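Putative glutathione S-transferase (Corynebacterium glutamicum, PDB 3M1G) probably acts as a glutathione transferase of the Omega-like, ECM4-like group, with a thioredoxin-like domain predicted to hold its active-site nucleophile. Local coordinates at residues 256-261 against 300-305; 83-88 against 163-168; 30-35 against 50-55. All blocks are in the same frame, centred on the assembly; numbering follows the deposited sequence.

Interaction 1: residues 256-261 against 300-305; sequences DAVYHG and QHYYIT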
loop_
_atom_site.group_PDB
_atom_site.type_symbol
_atom_site.label_atom_id
_atom_site.label_comp_id
_atom_site.label_asym_id
_atom_site.label_seq_id
_atom_site.Cartn_x
_atom_site.Cartn_y
_atom_site.Cartn_z
ATOM N N ASP A 256 -6.879 -4.109 -0.498
ATOM C CA ASP A 256 -5.780 -3.518 -1.246
ATOM C C ASP A 256 -6.193 -2.182 -1.861
ATOM O O ASP A 256 -5.380 -1.219 -1.899
ATOM C CB ASP A 256 -5.237 -4.479 -2.318
ATOM C CG ASP A 256 -4.500 -5.688 -1.717
ATOM O OD1 ASP A 256 -4.270 -5.688 -0.485
ATOM O OD2 ASP A 256 -4.167 -6.638 -2.481
ATOM N N ALA A 257 -7.449 -2.085 -2.297
ATOM C CA ALA A 257 -7.952 -0.870 -2.944
ATOM C C ALA A 257 -8.049 0.354 -2.018
ATOM O O ALA A 257 -7.842 1.488 -2.468
ATOM C CB ALA A 257 -9.332 -1.125 -3.623
ATOM N N VAL A 258 -8.381 0.136 -0.744
ATOM C CA VAL A 258 -8.678 1.236 0.184
ATOM C C VAL A 258 -8.024 1.080 1.555
ATOM O O VAL A 258 -7.255 1.923 1.985
ATOM C CB VAL A 258 -10.200 1.422 0.419
ATOM C CG1 VAL A 258 -10.419 2.439 1.555
ATOM C CG2 VAL A 258 -10.895 1.881 -0.869
ATOM N N TYR A 259 -8.312 0.004 2.250
ATOM C CA TYR A 259 -7.896 -0.103 3.656
ATOM C C TYR A 259 -6.387 -0.135 3.827
ATOM O O TYR A 259 -5.846 0.396 4.794
ATOM C CB TYR A 259 -8.488 -1.349 4.305
ATOM C CG TYR A 259 -10.034 -1.437 4.281
ATOM C CD1 TYR A 259 -10.837 -0.311 4.432
ATOM C CD2 TYR A 259 -10.672 -2.667 4.098
ATOM C CE1 TYR A 259 -12.238 -0.417 4.432
ATOM C CE2 TYR A 259 -12.044 -2.780 4.086
ATOM C CZ TYR A 259 -12.825 -1.660 4.270
ATOM O OH TYR A 259 -14.181 -1.765 4.286
ATOM N N HIS A 260 -5.709 -0.782 2.905
ATOM C CA HIS A 260 -4.233 -0.892 2.917
ATOM C C HIS A 260 -3.548 0.459 3.103
ATOM O O HIS A 260 -2.701 0.599 3.982
ATOM C CB HIS A 260 -3.750 -1.596 1.625
ATOM C CG HIS A 260 -2.271 -1.839 1.579
ATOM N ND1 HIS A 260 -1.376 -0.853 1.205
ATOM C CD2 HIS A 260 -1.525 -2.924 1.919
ATOM C CE1 HIS A 260 -0.133 -1.316 1.349
ATOM N NE2 HIS A 260 -0.196 -2.593 1.726
ATOM N N GLY A 261 -3.891 1.436 2.258
ATOM C CA GLY A 261 -3.322 2.781 2.324
ATOM C C GLY A 261 -4.155 3.805 3.123
ATOM O O GLY A 261 -3.690 4.351 4.121
ATOM N N GLN A 300 -13.795 5.916 -4.745
ATOM C CA GLN A 300 -14.267 7.289 -4.690
ATOM C C GLN A 300 -14.898 7.624 -3.335
ATOM O O GLN A 300 -14.657 8.709 -2.770
ATOM C CB GLN A 300 -15.250 7.560 -5.820
ATOM C CG GLN A 300 -14.522 7.658 -7.152
ATOM C CD GLN A 300 -15.469 7.977 -8.283
ATOM O OE1 GLN A 300 -16.655 7.954 -8.096
ATOM N NE2 GLN A 300 -14.941 8.274 -9.447
ATOM N N HIS A 301 -15.679 6.708 -2.787
ATOM C CA HIS A 301 -16.367 7.010 -1.543
ATOM C C HIS A 301 -15.354 7.263 -0.419
ATOM O O HIS A 301 -15.400 8.267 0.275
ATOM C CB HIS A 301 -17.305 5.898 -1.111
ATOM C CG HIS A 301 -17.808 6.085 0.286
ATOM N ND1 HIS A 301 -18.774 7.016 0.603
ATOM C CD2 HIS A 301 -17.414 5.535 1.460
ATOM C CE1 HIS A 301 -18.957 7.027 1.913
ATOM N NE2 HIS A 301 -18.146 6.139 2.456
ATOM N N TYR A 302 -14.415 6.362 -0.262
ATOM C CA TYR A 302 -13.524 6.448 0.887
ATOM C C TYR A 302 -12.577 7.634 0.738
ATOM O O TYR A 302 -12.434 8.442 1.659
ATOM C CB TYR A 302 -12.738 5.142 1.033
ATOM C CG TYR A 302 -13.520 4.048 1.683
ATOM C CD1 TYR A 302 -14.325 3.204 0.926
ATOM C CD2 TYR A 302 -13.478 3.864 3.059
ATOM C CE1 TYR A 302 -15.044 2.189 1.509
ATOM C CE2 TYR A 302 -14.202 2.855 3.672
ATOM C CZ TYR A 302 -15.014 2.024 2.885
ATOM O OH TYR A 302 -15.729 0.986 3.461
ATOM N N TYR A 303 -11.940 7.726 -0.425
ATOM C CA TYR A 303 -10.845 8.686 -0.639
ATOM C C TYR A 303 -11.362 10.112 -0.798
ATOM O O TYR A 303 -10.635 11.064 -0.468
ATOM C CB TYR A 303 -9.969 8.302 -1.848
ATOM C CG TYR A 303 -8.963 7.212 -1.571
ATOM C CD1 TYR A 303 -7.756 7.497 -0.920
ATOM C CD2 TYR A 303 -9.205 5.884 -1.934
ATOM C CE1 TYR A 303 -6.795 6.481 -0.670
ATOM C CE2 TYR A 303 -8.240 4.874 -1.690
ATOM C CZ TYR A 303 -7.057 5.198 -1.045
ATOM O OH TYR A 303 -6.121 4.237 -0.789
ATOM N N ILE A 304 -12.586 10.284 -1.314
ATOM C CA ILE A 304 -13.149 11.638 -1.499
ATOM C C ILE A 304 -13.920 12.102 -0.261
ATOM O O ILE A 304 -13.743 13.195 0.208
ATOM C CB ILE A 304 -14.058 11.723 -2.733
ATOM C CG1 ILE A 304 -13.218 11.497 -3.996
ATOM C CG2 ILE A 304 -14.775 13.099 -2.813
ATOM C CD1 ILE A 304 -14.069 11.399 -5.289
ATOM N N THR A 305 -14.717 11.220 0.297
ATOM C CA THR A 305 -15.584 11.526 1.436
ATOM C C THR A 305 -14.887 11.710 2.773
ATOM O O THR A 305 -15.349 12.493 3.583
ATOM C CB THR A 305 -16.617 10.363 1.541
ATOM O OG1 THR A 305 -17.516 10.525 0.448
ATOM C CG2 THR A 305 -17.336 10.291 2.866
HETATM O O HOH W 1 -5.179 1.348 -0.449
HETATM O O HOH W 2 -5.755 2.844 -3.910
#
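Tyr259 and Tyr302 meet edge to face: the edge of Tyr259 faces the ring of Tyr302, offset, with planes at 89° and CE1 of Tyr259 3.9 Å from CE2 of Tyr302. The hydroxyls lie close as well, Tyr259 OH 3.3 Å from Tyr302 OH. Val258 packs against the same helix. Val258 CG1, placed anti to the backbone N (chi1 171°), comes within 3.5 Å of Tyr302 CG, while Val258 CG2 lies 4.1 Å from Tyr303 CE2; a branched residue can thus serve two rings at once. Tyr303 slides past Val258 and brings its ring edge to the carbonyl of Ala257, with Tyr303 CE2 3.5 Å from Ala257 O. Its hydroxyl binds a water that also takes the N-H of Gly261 and donates to Asp256 O, linking Tyr303 to the backbone at the end of helix 255-259. Further out, Tyr302 OH bonds Tyr201 OH, a predicted proton donor or acceptor. Tyr259 and Tyr302 are themselves predicted to lower the pKa of Cys70, whose side chain is about 6 Å from that of Tyr302. The contact joins short helix 255-259 to helix 295-305, and both tyrosines rest on Pro71, where helix 71-83 begins.

Interaction 2: residues 83-88 against 163-168; sequences LGLENV and LEWKQF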
loop_
_atom_site.group_PDB
_atom_site.type_symbol
_atom_site.label_atom_id
_atom_site.label_comp_id
_atom_site.label_asym_id
_atom_site.label_seq_id
_atom_site.Cartn_x
_atom_site.Cartn_y
_atom_site.Cartn_z
ATOM N N LEU A 83 -29.442 -15.800 -3.681
ATOM C CA LEU A 83 -30.688 -16.503 -3.391
ATOM C C LEU A 83 -31.787 -16.314 -4.420
ATOM O O LEU A 83 -32.780 -17.036 -4.374
ATOM C CB LEU A 83 -31.217 -16.109 -2.010
ATOM C CG LEU A 83 -30.232 -16.481 -0.878
ATOM C CD1 LEU A 83 -30.811 -15.957 0.462
ATOM C CD2 LEU A 83 -29.970 -17.991 -0.813
ATOM N N GLY A 84 -31.641 -15.336 -5.310
ATOM C CA GLY A 84 -32.661 -15.061 -6.322
ATOM C C GLY A 84 -33.848 -14.314 -5.757
ATOM O O GLY A 84 -34.997 -14.618 -6.099
ATOM N N LEU A 85 -33.572 -13.350 -4.880
ATOM C CA LEU A 85 -34.588 -12.498 -4.317
ATOM C C LEU A 85 -34.706 -11.176 -5.063
ATOM O O LEU A 85 -35.478 -10.307 -4.645
ATOM C CB LEU A 85 -34.359 -12.261 -2.819
ATOM C CG LEU A 85 -34.441 -13.499 -1.935
ATOM C CD1 LEU A 85 -34.054 -13.183 -0.495
ATOM C CD2 LEU A 85 -35.899 -14.127 -2.003
ATOM N N GLU A 86 -34.020 -11.044 -6.204
ATOM C CA GLU A 86 -34.003 -9.782 -6.939
ATOM C C GLU A 86 -35.369 -9.414 -7.536
ATOM O O GLU A 86 -35.676 -8.230 -7.709
ATOM C CB GLU A 86 -32.961 -9.825 -8.082
ATOM C CG GLU A 86 -31.512 -9.913 -7.588
ATOM C CD GLU A 86 -30.517 -10.415 -8.639
ATOM O OE1 GLU A 86 -30.898 -11.264 -9.461
ATOM O OE2 GLU A 86 -29.355 -9.958 -8.651
ATOM N N ASN A 87 -36.179 -10.412 -7.878
ATOM C CA ASN A 87 -37.474 -10.125 -8.437
ATOM C C ASN A 87 -38.581 -9.980 -7.364
ATOM O O ASN A 87 -39.729 -9.781 -7.715
ATOM C CB ASN A 87 -37.839 -11.237 -9.426
ATOM C CG ASN A 87 -37.839 -12.663 -8.749
ATOM O OD1 ASN A 87 -37.356 -12.879 -7.587
ATOM N ND2 ASN A 87 -38.334 -13.637 -9.500
ATOM N N VAL A 88 -38.273 -10.113 -6.072
ATOM C CA VAL A 88 -39.298 -9.975 -5.048
ATOM C C VAL A 88 -39.063 -8.868 -4.015
ATOM O O VAL A 88 -40.018 -8.405 -3.369
ATOM C CB VAL A 88 -39.602 -11.340 -4.341
ATOM C CG1 VAL A 88 -40.045 -12.400 -5.377
ATOM C CG2 VAL A 88 -38.468 -11.821 -3.565
ATOM N N LEU A 163 -33.293 -17.814 5.800
ATOM C CA LEU A 163 -34.189 -18.734 6.510
ATOM C C LEU A 163 -35.654 -18.335 6.380
ATOM O O LEU A 163 -36.493 -19.191 6.294
ATOM C CB LEU A 163 -33.817 -18.820 7.994
ATOM C CG LEU A 163 -32.379 -19.237 8.333
ATOM C CD1 LEU A 163 -32.261 -19.489 9.867
ATOM C CD2 LEU A 163 -31.944 -20.443 7.494
ATOM N N GLU A 164 -35.972 -17.048 6.368
ATOM C CA GLU A 164 -37.397 -16.633 6.389
ATOM C C GLU A 164 -37.979 -16.539 4.983
ATOM O O GLU A 164 -39.185 -16.739 4.790
ATOM C CB GLU A 164 -37.548 -15.281 7.066
ATOM C CG GLU A 164 -37.114 -15.260 8.545
ATOM C CD GLU A 164 -37.800 -16.316 9.391
ATOM O OE1 GLU A 164 -39.033 -16.592 9.219
ATOM O OE2 GLU A 164 -37.088 -16.866 10.253
ATOM N N TRP A 165 -37.118 -16.253 4.005
ATOM C CA TRP A 165 -37.555 -15.995 2.619
ATOM C C TRP A 165 -37.423 -17.206 1.726
ATOM O O TRP A 165 -37.555 -17.098 0.520
ATOM C CB TRP A 165 -36.747 -14.815 2.021
ATOM C CG TRP A 165 -37.113 -13.464 2.545
ATOM C CD1 TRP A 165 -36.631 -12.839 3.675
ATOM C CD2 TRP A 165 -38.036 -12.540 1.952
ATOM N NE1 TRP A 165 -37.210 -11.604 3.809
ATOM C CE2 TRP A 165 -38.068 -11.394 2.762
ATOM C CE3 TRP A 165 -38.842 -12.578 0.804
ATOM C CZ2 TRP A 165 -38.881 -10.300 2.472
ATOM C CZ3 TRP A 165 -39.641 -11.500 0.513
ATOM C CH2 TRP A 165 -39.665 -10.372 1.346
ATOM N N LYS A 166 -37.208 -18.384 2.311
ATOM C CA LYS A 166 -36.976 -19.617 1.580
ATOM C C LYS A 166 -37.943 -19.921 0.451
ATOM O O LYS A 166 -37.538 -20.429 -0.614
ATOM C CB LYS A 166 -37.081 -20.813 2.552
ATOM C CG LYS A 166 -35.822 -21.540 2.851
ATOM C CD LYS A 166 -36.000 -22.539 4.070
ATOM C CE LYS A 166 -34.632 -22.828 4.773
ATOM N NZ LYS A 166 -34.804 -23.367 6.172
ATOM N N GLN A 167 -39.232 -19.677 0.677
ATOM C CA GLN A 167 -40.204 -20.006 -0.379
ATOM C C GLN A 167 -40.118 -19.059 -1.546
ATOM O O GLN A 167 -40.694 -19.346 -2.561
ATOM C CB GLN A 167 -41.635 -20.025 0.170
ATOM C CG GLN A 167 -41.830 -21.019 1.314
ATOM C CD GLN A 167 -41.340 -22.457 1.015
ATOM O OE1 GLN A 167 -40.776 -23.089 1.911
ATOM N NE2 GLN A 167 -41.558 -22.972 -0.213
ATOM N N PHE A 168 -39.381 -17.957 -1.426
ATOM C CA PHE A 168 -39.191 -17.026 -2.535
ATOM C C PHE A 168 -37.813 -17.174 -3.207
ATOM O O PHE A 168 -37.542 -16.484 -4.170
ATOM C CB PHE A 168 -39.339 -15.587 -2.072
ATOM C CG PHE A 168 -40.718 -15.244 -1.531
ATOM C CD1 PHE A 168 -41.074 -15.582 -0.254
ATOM C CD2 PHE A 168 -41.642 -14.613 -2.326
ATOM C CE1 PHE A 168 -42.366 -15.314 0.236
ATOM C CE2 PHE A 168 -42.906 -14.308 -1.851
ATOM C CZ PHE A 168 -43.275 -14.673 -0.582
#
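Trp165 and Phe168 offer their rings to Leu85 and Val88 at a slant, neither squarely over a face nor at an edge. Val88 turns CG1 to Phe168 CD2 (4.1 Å), while its CG2 sits between Phe168 CB, at 4.1 Å, and the indole, 4.3 Å from Trp165 CZ3. At the edge of the Phe168 ring, in its plane, is the carbonyl O of Trp165, the same atom that accepts the N-H of Phe168 in the 3-10 turn. The indole also meets the ring of Phe161 edge to face, outside the contact.

Leu85 works chiefly on the stems of the aromatic side chains. Its CG is turned anti to its carbonyl carbon (chi1 -63°), and the forked end then straddles both residues, Leu85 CD1 4.0 Å from Trp165 CB and Leu85 CD2 3.7 Å from Phe168 CB. No hydrogen bond crosses between the segments; branched aliphatic side chains suit the place because their methyls pack against both the aromatic stems and the rings.

Gly84 makes the sharp exit from helix 71-83 possible. Its positive phi (77°) completes a Schellman motif, and the chain then turns toward strand 90-93, closing the beta-alpha-beta crossover that begins with strand 62-66. In this thioredoxin-like fold the loops leaving helices 71-83 and 154-163 are packed together, away from the predicted active site.

Interaction 3: residues 30-35 against 50-55; sequences YIDDRI and DGTFHW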
loop_
_atom_site.group_PDB
_atom_site.type_symbol
_atom_site.label_atom_id
_atom_site.label_comp_id
_atom_site.label_asym_id
_atom_site.label_seq_id
_atom_site.Cartn_x
_atom_site.Cartn_y
_atom_site.Cartn_z
ATOM N N TYR A 30 -31.472 2.913 15.420
ATOM C CA TYR A 30 -31.330 1.459 15.288
ATOM C C TYR A 30 -32.710 0.715 15.299
ATOM O O TYR A 30 -33.461 0.770 16.312
ATOM C CB TYR A 30 -30.485 0.936 16.435
ATOM C CG TYR A 30 -30.336 -0.564 16.411
ATOM C CD1 TYR A 30 -29.787 -1.205 15.299
ATOM C CD2 TYR A 30 -30.757 -1.349 17.495
ATOM C CE1 TYR A 30 -29.649 -2.582 15.267
ATOM C CE2 TYR A 30 -30.610 -2.729 17.482
ATOM C CZ TYR A 30 -30.057 -3.337 16.364
ATOM O OH TYR A 30 -29.908 -4.702 16.351
ATOM N N ILE A 31 -33.042 0.052 14.185
ATOM C CA ILE A 31 -34.355 -0.567 14.000
ATOM C C ILE A 31 -34.173 -2.049 13.734
ATOM O O ILE A 31 -33.586 -2.432 12.708
ATOM C CB ILE A 31 -35.116 0.070 12.829
ATOM C CG1 ILE A 31 -35.063 1.597 12.916
ATOM C CG2 ILE A 31 -36.576 -0.383 12.813
ATOM C CD1 ILE A 31 -36.100 2.257 12.046
ATOM N N ASP A 32 -34.657 -2.875 14.660
ATOM C CA ASP A 32 -34.451 -4.326 14.613
ATOM C C ASP A 32 -35.751 -5.115 14.568
ATOM O O ASP A 32 -35.827 -6.212 15.122
ATOM C CB ASP A 32 -33.556 -4.815 15.781
ATOM C CG ASP A 32 -34.163 -4.527 17.142
ATOM O OD1 ASP A 32 -35.078 -3.664 17.225
ATOM O OD2 ASP A 32 -33.744 -5.160 18.140
ATOM N N ASP A 33 -36.777 -4.586 13.887
ATOM C CA ASP A 33 -37.915 -5.424 13.490
ATOM C C ASP A 33 -37.378 -6.488 12.549
ATOM O O ASP A 33 -36.250 -6.381 12.087
ATOM C CB ASP A 33 -39.001 -4.623 12.747
ATOM C CG ASP A 33 -39.764 -3.692 13.633
ATOM O OD1 ASP A 33 -39.554 -3.693 14.880
ATOM O OD2 ASP A 33 -40.636 -2.967 13.081
ATOM N N ARG A 34 -38.184 -7.513 12.258
ATOM C CA ARG A 34 -37.760 -8.602 11.374
ATOM C C ARG A 34 -38.898 -8.936 10.423
ATOM O O ARG A 34 -40.076 -8.728 10.763
ATOM C CB ARG A 34 -37.370 -9.839 12.198
ATOM C CG ARG A 34 -36.077 -9.649 12.999
ATOM C CD ARG A 34 -35.766 -10.899 13.880
ATOM N NE ARG A 34 -35.679 -12.074 13.005
ATOM C CZ ARG A 34 -36.173 -13.288 13.274
ATOM N NH1 ARG A 34 -36.786 -13.555 14.409
ATOM N NH2 ARG A 34 -36.067 -14.261 12.375
ATOM N N ILE A 35 -38.538 -9.372 9.221
ATOM C CA ILE A 35 -39.491 -9.873 8.261
ATOM C C ILE A 35 -39.436 -11.401 8.308
ATOM O O ILE A 35 -38.377 -11.981 8.096
ATOM C CB ILE A 35 -39.234 -9.353 6.825
ATOM C CG1 ILE A 35 -38.921 -7.852 6.824
ATOM C CG2 ILE A 35 -40.486 -9.594 5.963
ATOM C CD1 ILE A 35 -38.777 -7.201 5.436
ATOM N N ASP A 50 -40.688 -8.772 23.056
ATOM C CA ASP A 50 -39.466 -8.005 23.288
ATOM C C ASP A 50 -39.508 -6.547 22.826
ATOM O O ASP A 50 -38.495 -5.870 22.826
ATOM C CB ASP A 50 -38.263 -8.716 22.678
ATOM C CG ASP A 50 -38.314 -8.747 21.149
ATOM O OD1 ASP A 50 -39.295 -8.247 20.562
ATOM O OD2 ASP A 50 -37.357 -9.254 20.549
ATOM N N GLY A 51 -40.689 -6.073 22.450
ATOM C CA GLY A 51 -40.884 -4.696 22.002
ATOM C C GLY A 51 -40.695 -4.454 20.503
ATOM O O GLY A 51 -41.040 -3.388 19.998
ATOM N N THR A 52 -40.203 -5.446 19.778
ATOM C CA THR A 52 -40.034 -5.297 18.335
ATOM C C THR A 52 -41.309 -5.712 17.636
ATOM O O THR A 52 -42.264 -6.172 18.255
ATOM C CB THR A 52 -38.827 -6.115 17.810
ATOM O OG1 THR A 52 -39.117 -7.531 17.876
ATOM C CG2 THR A 52 -37.583 -5.802 18.630
ATOM N N PHE A 53 -41.317 -5.588 16.311
ATOM C CA PHE A 53 -42.442 -6.063 15.524
ATOM C C PHE A 53 -41.955 -7.001 14.451
ATOM O O PHE A 53 -40.845 -6.864 13.953
ATOM C CB PHE A 53 -43.189 -4.893 14.871
ATOM C CG PHE A 53 -43.945 -4.010 15.829
ATOM C CD1 PHE A 53 -43.289 -3.058 16.598
ATOM C CD2 PHE A 53 -45.315 -4.093 15.928
ATOM C CE1 PHE A 53 -44.015 -2.233 17.464
ATOM C CE2 PHE A 53 -46.025 -3.275 16.771
ATOM C CZ PHE A 53 -45.365 -2.342 17.550
ATOM N N HIS A 54 -42.790 -7.966 14.095
ATOM C CA HIS A 54 -42.502 -8.888 12.992
ATOM C C HIS A 54 -43.459 -8.623 11.827
ATOM O O HIS A 54 -44.688 -8.521 12.014
ATOM C CB HIS A 54 -42.630 -10.340 13.435
ATOM C CG HIS A 54 -41.472 -10.822 14.258
ATOM N ND1 HIS A 54 -41.426 -12.089 14.794
ATOM C CD2 HIS A 54 -40.370 -10.179 14.705
ATOM C CE1 HIS A 54 -40.314 -12.214 15.495
ATOM N NE2 HIS A 54 -39.660 -11.071 15.463
ATOM N N TRP A 55 -42.864 -8.475 10.648
ATOM C CA TRP A 55 -43.545 -8.173 9.417
ATOM C C TRP A 55 -43.568 -9.462 8.558
ATOM O O TRP A 55 -42.770 -10.344 8.782
ATOM C CB TRP A 55 -42.788 -7.093 8.654
ATOM C CG TRP A 55 -42.618 -5.788 9.323
ATOM C CD1 TRP A 55 -41.957 -5.539 10.507
ATOM C CD2 TRP A 55 -43.084 -4.506 8.854
ATOM N NE1 TRP A 55 -41.980 -4.195 10.781
ATOM C CE2 TRP A 55 -42.657 -3.537 9.787
ATOM C CE3 TRP A 55 -43.790 -4.086 7.727
ATOM C CZ2 TRP A 55 -42.937 -2.157 9.636
ATOM C CZ3 TRP A 55 -44.043 -2.738 7.562
ATOM C CH2 TRP A 55 -43.619 -1.780 8.526
HETATM O O HOH W 3 -37.445 -8.620 16.026
HETATM O O HOH W 4 -36.816 -11.974 16.782
#
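Asp33 grips the neighbouring strand through both carboxylate oxygens. Asp33 OD1 accepts the backbone N of Phe53 at 3.0 Å, met from well above the carboxylate plane. Asp33 OD2 takes Trp55 NE1 at 2.9 Å in a nearly straight bond (176°) that lies in the indole plane and arrives on the anti side, tilted out of the carboxylate plane. With Asp33 CG anti to its carbonyl carbon (chi1 -71°), this short acidic side chain reaches both donors: the bond to NE1 helps fix the indole's rotation, that to Phe53 N ties the carboxylate to the strand.

Backbone bonds follow in parallel register: Arg34 N to Phe53 O, 3.2 Å, and Trp55 N to Arg34 O, 2.8 Å. Arg34 O also receives a CA-H contact from His54 CA at 3.3 Å. Strands 34-36 and 53-56 thus form the parallel half of a small mixed sheet, completed by strand 46-47 running antiparallel to 53-56. The approach to strand 53-56 is an Asx turn: Asp50 OD1 accepts from Thr52 N and also from Thr52 OG1.

Apolar packing falls to Ile35 and Trp55, Ile35 CG2 to Trp55 CB 4.3 Å, on the face that leans on strands 62-66, 140-143 and 149-151. On the other face Arg34 and His54 run side by side, their planes 79° apart, and a water joins Arg34 NH1 to His54 NE2; Arg34 NE forms a salt bridge with Asp160.

Overall arrangement
Interactions 2 and 3 are neighbours, their centres about 19 Å apart, and they touch: Trp165 packs on Ile35, and Glu164 makes a long, weak ion pair with Arg34. The strand pair 30-35 with 50-55 therefore lies beside the loops of the thioredoxin-like domain. Interaction 1 stands apart in the helical C-terminal region, its centre about 33 and 34 Å from those of interactions 2 and 3. Chemistry follows place. Interaction 1 is buried and mixes aromatic packing with close hydroxyls and waters near the predicted active site; interaction 2, partly buried, packs by apolar side chains, with no hydrogen bond across it; interaction 3, also partly buried, relies on backbone pairing and a carboxylate.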